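Local coordinates for protein lipase (Photobacterium sp. M37, PDB 2ORY) that probably hydrolyses the ester bonds of triacylglycerols, as a cold-adapted class 3 lipase of the alpha/beta hydrolase fold, at residues Ser181-Ala184 and Leu185-Asp189; Pro209-Asn213 and Ala214-Asp218. One frame throughout, in Å; residues are numbered along the deposited sequence.

Contact 1: residues Ser181-Ala184 and Leu185-Asp189; sequences STLA and LWLKD
L183 meets two residues of the following helical turn, W186 and L187, and uses a different carbon for each. Its CD2 lies 3.5 Å from CD1 of L187, a methyl-to-methyl approach between residues four apart, while its CG sits 3.9 Å from CE3 of W186, in the plane of the indole and at its edge. In W186, CG is anti to the backbone N (chi1 159°), and the turn about CB-CG then brings the CE3 corner of the indole round to L183. L187 takes the other branch, CG beside its own backbone N (chi1 -68°); from there CD2 stands 3.6 Å above one face of the indole, offset toward the rim. One neighbour thus bounds the ring at an edge and another over a face. All three side chains ride on helix 175-189, the connection of a beta-alpha-beta unit between strands 166-173 and 199-206; its N-terminal end adjoins a sequence and turn consistent with the nucleophile elbow of alpha/beta hydrolases. The backbone beneath is regular: L185 N, W186 N, L187 N and K188 N each donate to the carbonyl four residues earlier, the bond from L187 N to L183 O measuring 3.0 Å with an N-H...O angle of 159°. On other sides of the helix A184 rests on I201 and T203 of strand 199-206, and L185 packs against Y219, F220 and C223 of helix 214-224. W186 reaches I152 and L153 of helix 152-160, its ring also meeting that of Y115.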
# COMPACT_ATOMS: atom_id res chain seq x y z
N SER A 181 5.05 -3.02 -2.52
CA SER A 181 6.07 -3.02 -3.55
C SER A 181 7.43 -3.33 -2.92
O SER A 181 8.25 -4.08 -3.48
CB SER A 181 6.09 -1.66 -4.26
OG SER A 181 6.30 -0.60 -3.35
N THR A 182 7.66 -2.79 -1.73
CA THR A 182 8.91 -3.04 -1.03
C THR A 182 8.97 -4.53 -0.63
O THR A 182 10.00 -5.17 -0.81
CB THR A 182 9.06 -2.10 0.21
OG1 THR A 182 9.02 -0.73 -0.24
CG2 THR A 182 10.40 -2.34 0.94
N LEU A 183 7.87 -5.08 -0.13
CA LEU A 183 7.87 -6.48 0.29
C LEU A 183 8.15 -7.39 -0.91
O LEU A 183 8.92 -8.35 -0.79
CB LEU A 183 6.54 -6.89 0.95
CG LEU A 183 6.55 -8.33 1.50
CD1 LEU A 183 5.86 -8.42 2.85
CD2 LEU A 183 5.85 -9.25 0.54
N ALA A 184 7.52 -7.07 -2.05
CA ALA A 184 7.71 -7.84 -3.28
C ALA A 184 9.18 -7.90 -3.68
O ALA A 184 9.67 -8.94 -4.09
CB ALA A 184 6.88 -7.24 -4.41
N LEU A 185 9.88 -6.77 -3.56
CA LEU A 185 11.30 -6.74 -3.90
C LEU A 185 12.09 -7.62 -2.94
O LEU A 185 13.05 -8.27 -3.35
CB LEU A 185 11.87 -5.31 -3.85
CG LEU A 185 13.36 -5.17 -4.28
CD1 LEU A 185 13.55 -5.66 -5.71
CD2 LEU A 185 13.81 -3.72 -4.19
N TRP A 186 11.70 -7.65 -1.66
CA TRP A 186 12.42 -8.47 -0.70
C TRP A 186 12.28 -9.95 -1.08
O TRP A 186 13.25 -10.69 -1.01
CB TRP A 186 11.89 -8.23 0.71
CG TRP A 186 12.19 -9.35 1.66
CD1 TRP A 186 13.41 -9.79 2.06
CD2 TRP A 186 11.23 -10.16 2.35
NE1 TRP A 186 13.28 -10.81 2.96
CE2 TRP A 186 11.95 -11.06 3.16
CE3 TRP A 186 9.82 -10.20 2.37
CZ2 TRP A 186 11.32 -12.00 3.98
CZ3 TRP A 186 9.20 -11.12 3.19
CH2 TRP A 186 9.95 -12.01 3.99
N LEU A 187 11.07 -10.35 -1.47
CA LEU A 187 10.81 -11.74 -1.87
C LEU A 187 11.64 -12.06 -3.10
O LEU A 187 12.22 -13.14 -3.21
CB LEU A 187 9.32 -11.94 -2.15
CG LEU A 187 8.40 -11.86 -0.93
CD1 LEU A 187 6.92 -12.04 -1.30
CD2 LEU A 187 8.83 -12.95 0.02
N LYS A 188 11.69 -11.12 -4.04
CA LYS A 188 12.48 -11.24 -5.26
C LYS A 188 13.96 -11.45 -4.90
O LYS A 188 14.61 -12.39 -5.38
CB LYS A 188 12.37 -9.95 -6.07
CG LYS A 188 11.40 -9.99 -7.24
CD LYS A 188 12.03 -10.66 -8.44
CE LYS A 188 11.24 -10.37 -9.70
NZ LYS A 188 11.89 -10.96 -10.90
N ASP A 189 14.49 -10.56 -4.06
CA ASP A 189 15.89 -10.62 -3.67
C ASP A 189 16.35 -11.86 -2.93
O ASP A 189 17.54 -12.16 -2.96
CB ASP A 189 16.27 -9.40 -2.84
CG ASP A 189 16.47 -8.15 -3.68
OD1 ASP A 189 16.91 -8.26 -4.85
OD2 ASP A 189 16.20 -7.04 -3.16

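Contact 2: residues Pro209-Asn213 and Ala214-Asp218; sequences PTAGN and ADFAD
N213 and F216 carry this turn, their side chains crossing with the amide and phenyl planes 53° apart. Carbonyl oxygen OD1 of N213 accepts from F216 N at 2.8 Å, and the donor stands nearly along the C=O axis (C=O...N angle 163°). This is an N-cap bond: N213 immediately precedes helix 214-224, and with CG placed between its backbone N and carbonyl carbon (chi1 65°) the amide folds back over the first turn. The same OD1 lies 3.3 Å from F216 CB, at the root of the aromatic side chain. The F216 ring extends in another direction, its CG anti to the backbone N, bringing CD2 to 4.1 Å from G212 CA and CE2 to 4.3 Å from A211 CB; both loop carbons approach the ring obliquely. Beyond the turn, the ring meets W113 edge-to-face. The main-chain O of N213 starts the helical bonding, accepting from A217 N at 2.8 Å. Two amide hydrogens of the first helical turn are therefore satisfied by one residue, while N213 ND2 donates to I122 O, a second anchor that should restrict rotation of the capping amide.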
# COMPACT_ATOMS: atom_id res chain seq x y z
N PRO A 209 3.56 6.41 -1.07
CA PRO A 209 4.59 7.44 -1.04
C PRO A 209 5.91 6.72 -1.36
O PRO A 209 5.91 5.49 -1.49
CB PRO A 209 4.54 7.94 0.39
CG PRO A 209 4.21 6.67 1.17
CD PRO A 209 3.14 6.01 0.29
N THR A 210 7.00 7.46 -1.49
CA THR A 210 8.31 6.90 -1.79
C THR A 210 8.88 6.10 -0.63
O THR A 210 9.04 6.63 0.47
CB THR A 210 9.36 8.00 -2.13
OG1 THR A 210 9.40 8.95 -1.06
CG2 THR A 210 9.02 8.72 -3.45
N ALA A 211 9.19 4.84 -0.86
CA ALA A 211 9.78 4.01 0.18
C ALA A 211 11.26 4.32 0.40
O ALA A 211 11.72 4.29 1.52
CB ALA A 211 9.63 2.53 -0.15
N GLY A 212 11.99 4.63 -0.67
CA GLY A 212 13.42 4.89 -0.53
C GLY A 212 14.04 5.87 -1.51
O GLY A 212 13.33 6.67 -2.12
N ASN A 213 15.36 5.81 -1.68
CA ASN A 213 16.05 6.76 -2.57
C ASN A 213 16.12 6.36 -4.03
O ASN A 213 15.69 5.26 -4.40
CB ASN A 213 17.46 7.08 -2.05
CG ASN A 213 18.39 5.87 -2.06
OD1 ASN A 213 18.12 4.85 -2.71
ND2 ASN A 213 19.50 5.98 -1.36
N ALA A 214 16.64 7.26 -4.86
CA ALA A 214 16.76 7.03 -6.30
C ALA A 214 17.43 5.70 -6.64
O ALA A 214 16.91 4.94 -7.46
CB ALA A 214 17.51 8.19 -6.97
N ASP A 215 18.58 5.44 -6.03
CA ASP A 215 19.29 4.18 -6.26
C ASP A 215 18.45 2.96 -5.89
O ASP A 215 18.55 1.93 -6.54
CB ASP A 215 20.62 4.15 -5.47
CG ASP A 215 21.71 5.01 -6.12
OD1 ASP A 215 21.48 5.53 -7.24
OD2 ASP A 215 22.80 5.16 -5.52
N PHE A 216 17.63 3.06 -4.84
CA PHE A 216 16.76 1.95 -4.42
C PHE A 216 15.67 1.79 -5.48
O PHE A 216 15.39 0.68 -5.94
CB PHE A 216 16.08 2.25 -3.07
CG PHE A 216 14.94 1.30 -2.74
CD1 PHE A 216 15.19 0.08 -2.13
CD2 PHE A 216 13.63 1.64 -3.06
CE1 PHE A 216 14.14 -0.80 -1.84
CE2 PHE A 216 12.57 0.77 -2.78
CZ PHE A 216 12.83 -0.46 -2.16
N ALA A 217 15.04 2.91 -5.83
CA ALA A 217 13.99 2.95 -6.83
C ALA A 217 14.48 2.47 -8.19
O ALA A 217 13.76 1.75 -8.89
CB ALA A 217 13.44 4.39 -6.95
N ASP A 218 15.68 2.86 -8.59
CA ASP A 218 16.22 2.40 -9.88
C ASP A 218 16.49 0.89 -9.83
O ASP A 218 16.24 0.16 -10.79
CB ASP A 218 17.49 3.17 -10.25
CG ASP A 218 17.21 4.60 -10.71
OD1 ASP A 218 16.07 4.88 -11.17
OD2 ASP A 218 18.13 5.44 -10.63

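Overall arrangement
Contact 1 comes first along the chain, inside helix 175-189, and closes no loop beyond single helical turns. The chain then runs through strand 199-206, at one edge of the five-stranded mixed sheet, and into the loop whose end forms contact 2 at the start of helix 214-224. The two contacts are in series, neither nested nor crossed, with centres about 13 Å apart. They nevertheless touch: T182 OG1, hydrogen-bonded to A178 O of its own helix, packs 3.3 Å from A211 CB, and L185 CD2 lies 3.8 Å from F216 CE1. T182 and L185 therefore bring helix 175-189 against both the loop and the first turn of helix 214-224, while L187 packs on I201 of strand 199-206.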